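Local structure of alkyl hydroperoxide reductase, C subunit (Enterococcus faecalis, 5Y63) at residues N76-S81 and K104-A109; F48-D53 and S81-S86. The protein probably reduces hydrogen peroxide and organic hydroperoxides to water and alcohols as a thiol-dependent 2-Cys peroxiredoxin, protecting the cell against oxidative stress. All blocks are in the same frame, centred on the assembly; numbering follows the deposited sequence.

Interaction 1: N76-S81 and K104-A109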
loop_
_atom_site.group_PDB
_atom_site.type_symbol
_atom_site.label_atom_id
_atom_site.label_comp_id
_atom_site.label_asym_id
_atom_site.label_seq_id
_atom_site.Cartn_x
_atom_site.Cartn_y
_atom_site.Cartn_z
ATOM N N ASN A 76 -50.050 3.388 -17.386
ATOM C CA ASN A 76 -48.906 4.183 -17.837
ATOM C C ASN A 76 -47.570 3.475 -17.586
ATOM O O ASN A 76 -46.582 4.105 -17.199
ATOM C CB ASN A 76 -48.930 5.570 -17.174
ATOM C CG ASN A 76 -48.107 6.601 -17.933
ATOM O OD1 ASN A 76 -48.176 6.689 -19.161
ATOM N ND2 ASN A 76 -47.330 7.394 -17.200
ATOM N N CYS A 77 -47.545 2.164 -17.822
ATOM C CA CYS A 77 -46.362 1.352 -17.548
ATOM C C CYS A 77 -45.935 0.517 -18.752
ATOM O O CYS A 77 -46.747 -0.192 -19.344
ATOM C CB CYS A 77 -46.612 0.426 -16.359
ATOM S SG CYS A 77 -45.141 -0.496 -15.858
ATOM N N GLU A 78 -44.651 0.606 -19.095
ATOM C CA GLU A 78 -44.057 -0.191 -20.160
ATOM C C GLU A 78 -43.409 -1.445 -19.567
ATOM O O GLU A 78 -43.032 -1.463 -18.393
ATOM C CB GLU A 78 -43.018 0.649 -20.915
ATOM C CG GLU A 78 -42.423 -0.005 -22.156
ATOM C CD GLU A 78 -43.465 -0.370 -23.196
ATOM O OE1 GLU A 78 -43.750 -1.576 -23.349
ATOM O OE2 GLU A 78 -44.004 0.547 -23.855
ATOM N N VAL A 79 -43.295 -2.491 -20.382
ATOM C CA VAL A 79 -42.693 -3.761 -19.973
ATOM C C VAL A 79 -41.446 -4.030 -20.813
ATOM O O VAL A 79 -41.491 -3.959 -22.038
ATOM C CB VAL A 79 -43.693 -4.928 -20.146
ATOM C CG1 VAL A 79 -43.059 -6.260 -19.763
ATOM C CG2 VAL A 79 -44.949 -4.683 -19.322
ATOM N N TYR A 80 -40.338 -4.345 -20.148
ATOM C CA TYR A 80 -39.086 -4.677 -20.828
ATOM C C TYR A 80 -38.589 -6.054 -20.384
ATOM O O TYR A 80 -38.006 -6.188 -19.309
ATOM C CB TYR A 80 -38.021 -3.619 -20.525
ATOM C CG TYR A 80 -38.435 -2.206 -20.865
ATOM C CD1 TYR A 80 -38.231 -1.686 -22.141
ATOM C CD2 TYR A 80 -39.025 -1.385 -19.906
ATOM C CE1 TYR A 80 -38.605 -0.390 -22.455
ATOM C CE2 TYR A 80 -39.402 -0.087 -20.210
ATOM C CZ TYR A 80 -39.189 0.406 -21.485
ATOM O OH TYR A 80 -39.565 1.697 -21.790
ATOM N N SER A 81 -38.823 -7.079 -21.202
ATOM C CA SER A 81 -38.301 -8.411 -20.908
ATOM C C SER A 81 -36.816 -8.453 -21.244
ATOM O O SER A 81 -36.400 -7.985 -22.305
ATOM C CB SER A 81 -39.059 -9.496 -21.674
ATOM O OG SER A 81 -38.661 -9.566 -23.032
ATOM N N LYS A 104 -46.325 -8.136 -27.556
ATOM C CA LYS A 104 -46.305 -6.797 -28.138
ATOM C C LYS A 104 -45.273 -5.887 -27.474
ATOM O O LYS A 104 -44.892 -4.872 -28.051
ATOM C CB LYS A 104 -47.695 -6.154 -28.040
ATOM C CG LYS A 104 -48.753 -6.804 -28.922
ATOM C CD LYS A 104 -48.493 -6.531 -30.397
ATOM C CE LYS A 104 -49.644 -6.998 -31.275
ATOM N NZ LYS A 104 -49.523 -6.482 -32.667
ATOM N N TYR A 105 -44.830 -6.242 -26.269
ATOM C CA TYR A 105 -43.862 -5.417 -25.533
ATOM C C TYR A 105 -42.433 -5.616 -26.055
ATOM O O TYR A 105 -42.150 -6.617 -26.717
ATOM C CB TYR A 105 -43.947 -5.650 -24.008
ATOM C CG TYR A 105 -43.904 -7.088 -23.525
ATOM C CD1 TYR A 105 -42.695 -7.769 -23.399
ATOM C CD2 TYR A 105 -45.071 -7.752 -23.149
ATOM C CE1 TYR A 105 -42.653 -9.076 -22.940
ATOM C CE2 TYR A 105 -45.038 -9.059 -22.689
ATOM C CZ TYR A 105 -43.828 -9.717 -22.586
ATOM O OH TYR A 105 -43.794 -11.016 -22.131
ATOM N N PRO A 106 -41.536 -4.643 -25.786
ATOM C CA PRO A 106 -40.152 -4.742 -26.260
ATOM C C PRO A 106 -39.314 -5.768 -25.493
ATOM O O PRO A 106 -39.268 -5.738 -24.264
ATOM C CB PRO A 106 -39.599 -3.326 -26.042
ATOM C CG PRO A 106 -40.450 -2.737 -24.981
ATOM C CD PRO A 106 -41.813 -3.325 -25.186
ATOM N N MET A 107 -38.660 -6.662 -26.232
ATOM C CA MET A 107 -37.774 -7.665 -25.652
ATOM C C MET A 107 -36.320 -7.204 -25.747
ATOM O O MET A 107 -35.718 -7.236 -26.826
ATOM C CB MET A 107 -37.943 -8.992 -26.388
ATOM C CG MET A 107 -39.375 -9.489 -26.457
ATOM S SD MET A 107 -39.481 -11.083 -27.288
ATOM C CE MET A 107 -38.854 -12.170 -26.008
ATOM N N LEU A 108 -35.760 -6.774 -24.619
ATOM C CA LEU A 108 -34.388 -6.269 -24.584
ATOM C C LEU A 108 -33.381 -7.411 -24.665
ATOM O O LEU A 108 -33.582 -8.472 -24.075
ATOM C CB LEU A 108 -34.132 -5.461 -23.310
ATOM C CG LEU A 108 -35.046 -4.267 -23.017
ATOM C CD1 LEU A 108 -34.534 -3.517 -21.795
ATOM C CD2 LEU A 108 -35.157 -3.327 -24.208
ATOM N N ALA A 109 -32.302 -7.180 -25.407
ATOM C CA ALA A 109 -31.197 -8.123 -25.495
ATOM C C ALA A 109 -30.075 -7.635 -24.593
ATOM O O ALA A 109 -29.818 -6.430 -24.510
ATOM C CB ALA A 109 -30.708 -8.229 -26.930
HETATM O O HOH W 1 -36.099 -10.492 -23.960
#
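The ring of Tyr105 carries Val79 on one face: CG1 of Val79 stands 4.0 Å from the ring centroid, 15° off the normal, a CH-pi contact displaced toward the rim. The ring of Tyr69 meets Tyr105 edge-to-face. Val79 turns CG1 this way by setting it anti to the backbone N (chi1 178°). Tyr80 sends its CB to the opposite side of strand 77-83, where its ring meets Pro106 and Leu108 at a slant; its CD1 is 3.8 Å from CG of Pro106, and its CB is 3.7 Å from CD1 of Leu108. Proline suits this place, having no N-H to satisfy and ring carbons that give Tyr80 an apolar surface. Ser81 N gives a weak bond to Pro106 O (3.4 Å), and a firmer one runs from Leu108 N to Ser81 O at 2.7 Å. Small enough to fit beside the Met107 backbone, the Ser81 side chain turns OG to a water that donates to the O of Leu108. Buried Tyr105 OH bonds Leu62 O, and Glu78 OE1 accepts from Val79 N and bonds Tyr69 OH. Two backbone bonds, one weak, thus fix the short parallel pairing, while aromatic and aliphatic packing makes most of the contact.

Interaction 2: F48-D53 and S81-S86; sequences FFYPAD and SVSEDS
The hydroxyl of Tyr50, which reaches across to Ser83, is held by two polar bonds: it donates to OD1 of Asp53 at 2.8 Å on the syn side, and it receives from the water on Ser81 OG. With CG between its backbone N and carbonyl carbon (chi1 67°), Tyr50 swings its ring back across strand 77-83 to put the hydroxyl there. Asp85 OD2 accepts the backbone N of Asp53 at 3.0 Å, the donor coming from above the carboxylate plane. OD2 of Asp85 and OD1 of Asp53 lie close, which would probably be unfavourable but for the donors around them: Tyr50 OH, Asp53 N and ND1 of His90, which bonds OD2 of Asp53. Ser83 adds an ST turn, its OG accepting from the N of Asp85; this holds the backbone from which the Asp85 carboxylate reaches Asp53. The short serine side chain can do so while its CB sits over one face of the Tyr50 ring, 3.6 Å from the centroid. Earlier in the segments the strands pair in parallel: Val82 N bonds Phe48 O at 2.9 Å, and Val82 O takes the N of Tyr50. Branched Val82 lies alongside Phe49, its CB over the ring face and its CG1 3.5 Å from CE2, on the sheet side away from Phe48. Beyond the strands, Pro51 packs on Cys58, the predicted peroxidatic cysteine, and Ala52 on Tyr88 of the second subunit. Parallel central strands whose C-terminal ends run into loops beside the reactive cysteine are characteristic of the thioredoxin fold of peroxiredoxins.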
loop_
_atom_site.group_PDB
_atom_site.type_symbol
_atom_site.label_atom_id
_atom_site.label_comp_id
_atom_site.label_asym_id
_atom_site.label_seq_id
_atom_site.Cartn_x
_atom_site.Cartn_y
_atom_site.Cartn_z
ATOM N N PHE A 48 -38.311 -7.415 -16.804
ATOM C CA PHE A 48 -38.701 -8.803 -16.590
ATOM C C PHE A 48 -37.586 -9.734 -17.059
ATOM O O PHE A 48 -37.566 -10.181 -18.208
ATOM C CB PHE A 48 -40.012 -9.096 -17.323
ATOM C CG PHE A 48 -40.680 -10.368 -16.888
ATOM C CD1 PHE A 48 -41.518 -10.376 -15.781
ATOM C CD2 PHE A 48 -40.479 -11.553 -17.583
ATOM C CE1 PHE A 48 -42.139 -11.544 -15.374
ATOM C CE2 PHE A 48 -41.098 -12.721 -17.182
ATOM C CZ PHE A 48 -41.930 -12.716 -16.076
ATOM N N PHE A 49 -36.650 -10.011 -16.156
ATOM C CA PHE A 49 -35.524 -10.889 -16.453
ATOM C C PHE A 49 -35.972 -12.344 -16.522
ATOM O O PHE A 49 -36.817 -12.770 -15.738
ATOM C CB PHE A 49 -34.440 -10.746 -15.388
ATOM C CG PHE A 49 -33.654 -9.480 -15.492
ATOM C CD1 PHE A 49 -34.063 -8.336 -14.829
ATOM C CD2 PHE A 49 -32.492 -9.437 -16.244
ATOM C CE1 PHE A 49 -33.330 -7.168 -14.919
ATOM C CE2 PHE A 49 -31.754 -8.274 -16.339
ATOM C CZ PHE A 49 -32.174 -7.137 -15.676
ATOM N N TYR A 50 -35.397 -13.098 -17.457
ATOM C CA TYR A 50 -35.658 -14.535 -17.569
ATOM C C TYR A 50 -34.423 -15.259 -18.128
ATOM O O TYR A 50 -33.640 -14.658 -18.863
ATOM C CB TYR A 50 -36.896 -14.793 -18.441
ATOM C CG TYR A 50 -36.711 -14.410 -19.889
ATOM C CD1 TYR A 50 -36.833 -13.090 -20.299
ATOM C CD2 TYR A 50 -36.403 -15.369 -20.847
ATOM C CE1 TYR A 50 -36.652 -12.733 -21.621
ATOM C CE2 TYR A 50 -36.219 -15.024 -22.171
ATOM C CZ TYR A 50 -36.348 -13.704 -22.556
ATOM O OH TYR A 50 -36.166 -13.353 -23.871
ATOM N N PRO A 51 -34.250 -16.551 -17.786
ATOM C CA PRO A 51 -32.992 -17.255 -18.073
ATOM C C PRO A 51 -32.620 -17.430 -19.546
ATOM O O PRO A 51 -31.530 -17.021 -19.944
ATOM C CB PRO A 51 -33.189 -18.626 -17.408
ATOM C CG PRO A 51 -34.266 -18.419 -16.403
ATOM C CD PRO A 51 -35.174 -17.401 -17.014
ATOM N N ALA A 52 -33.496 -18.038 -20.343
ATOM C CA ALA A 52 -33.114 -18.438 -21.700
ATOM C C ALA A 52 -34.270 -18.488 -22.695
ATOM O O ALA A 52 -35.388 -18.868 -22.351
ATOM C CB ALA A 52 -32.416 -19.791 -21.657
ATOM N N ASP A 53 -33.977 -18.106 -23.937
ATOM C CA ASP A 53 -34.902 -18.302 -25.047
ATOM C C ASP A 53 -34.944 -19.779 -25.425
ATOM O O ASP A 53 -34.089 -20.564 -25.015
ATOM C CB ASP A 53 -34.487 -17.466 -26.261
ATOM C CG ASP A 53 -34.678 -15.980 -26.042
ATOM O OD1 ASP A 53 -34.675 -15.538 -24.879
ATOM O OD2 ASP A 53 -34.836 -15.248 -27.038
ATOM N N SER A 81 -38.823 -7.079 -21.202
ATOM C CA SER A 81 -38.301 -8.411 -20.908
ATOM C C SER A 81 -36.816 -8.453 -21.244
ATOM O O SER A 81 -36.400 -7.985 -22.305
ATOM C CB SER A 81 -39.059 -9.496 -21.674
ATOM O OG SER A 81 -38.661 -9.566 -23.032
ATOM N N VAL A 82 -36.024 -9.012 -20.335
ATOM C CA VAL A 82 -34.575 -9.017 -20.473
ATOM C C VAL A 82 -34.029 -10.439 -20.387
ATOM O O VAL A 82 -34.428 -11.227 -19.531
ATOM C CB VAL A 82 -33.899 -8.151 -19.389
ATOM C CG1 VAL A 82 -32.462 -7.832 -19.782
ATOM C CG2 VAL A 82 -34.677 -6.863 -19.162
ATOM N N SER A 83 -33.109 -10.750 -21.292
ATOM C CA SER A 83 -32.406 -12.023 -21.297
ATOM C C SER A 83 -30.986 -11.785 -21.799
ATOM O O SER A 83 -30.708 -10.764 -22.429
ATOM C CB SER A 83 -33.151 -13.030 -22.180
ATOM O OG SER A 83 -32.290 -14.009 -22.734
ATOM N N GLU A 84 -30.091 -12.726 -21.518
ATOM C CA GLU A 84 -28.714 -12.635 -21.990
ATOM C C GLU A 84 -28.582 -13.075 -23.451
ATOM O O GLU A 84 -27.473 -13.171 -23.977
ATOM C CB GLU A 84 -27.785 -13.459 -21.093
ATOM C CG GLU A 84 -27.799 -13.036 -19.632
ATOM C CD GLU A 84 -27.317 -11.614 -19.422
ATOM O OE1 GLU A 84 -26.090 -11.393 -19.440
ATOM O OE2 GLU A 84 -28.165 -10.718 -19.231
ATOM N N ASP A 85 -29.713 -13.347 -24.100
ATOM C CA ASP A 85 -29.745 -13.670 -25.521
ATOM C C ASP A 85 -29.692 -12.402 -26.365
ATOM O O ASP A 85 -30.056 -11.319 -25.903
ATOM C CB ASP A 85 -31.011 -14.466 -25.851
ATOM C CG ASP A 85 -31.023 -15.832 -25.194
ATOM O OD1 ASP A 85 -30.209 -16.686 -25.603
ATOM O OD2 ASP A 85 -31.838 -16.050 -24.271
ATOM N N SER A 86 -29.238 -12.547 -27.607
ATOM C CA SER A 86 -29.163 -11.420 -28.531
ATOM C C SER A 86 -30.533 -11.111 -29.110
ATOM O O SER A 86 -31.453 -11.930 -29.042
ATOM C CB SER A 86 -28.176 -11.704 -29.666
ATOM O OG SER A 86 -28.703 -12.645 -30.582
HETATM O O HOH W 1 -36.099 -10.492 -23.960
HETATM O O HOH W 2 -30.738 -14.497 -19.138
#

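How the interactions relate
Both contacts are buried, and strand 77-83 serves them both: interaction 1 joins it to strand 107-109 on one edge, interaction 2 to strand 44-49 on the other, with Ser81 and one water common to the two. A probable hydrogen bond from Phe48 N to Tyr80 O carries the pairing of interaction 2 back into the part of the strand that interaction 1 uses. Their chemistry differs with position. Interaction 1, nearer the centre of the chain and touched by no other subunit, relies chiefly on apolar packing. Interaction 2 follows the strands out into loops, where two aspartates, a tyrosine hydroxyl and Ser83 dominate and the second subunit comes within reach. Met107 CE packing on Tyr50 OH, and Ala109 on the 81-86 segment, tie the two together.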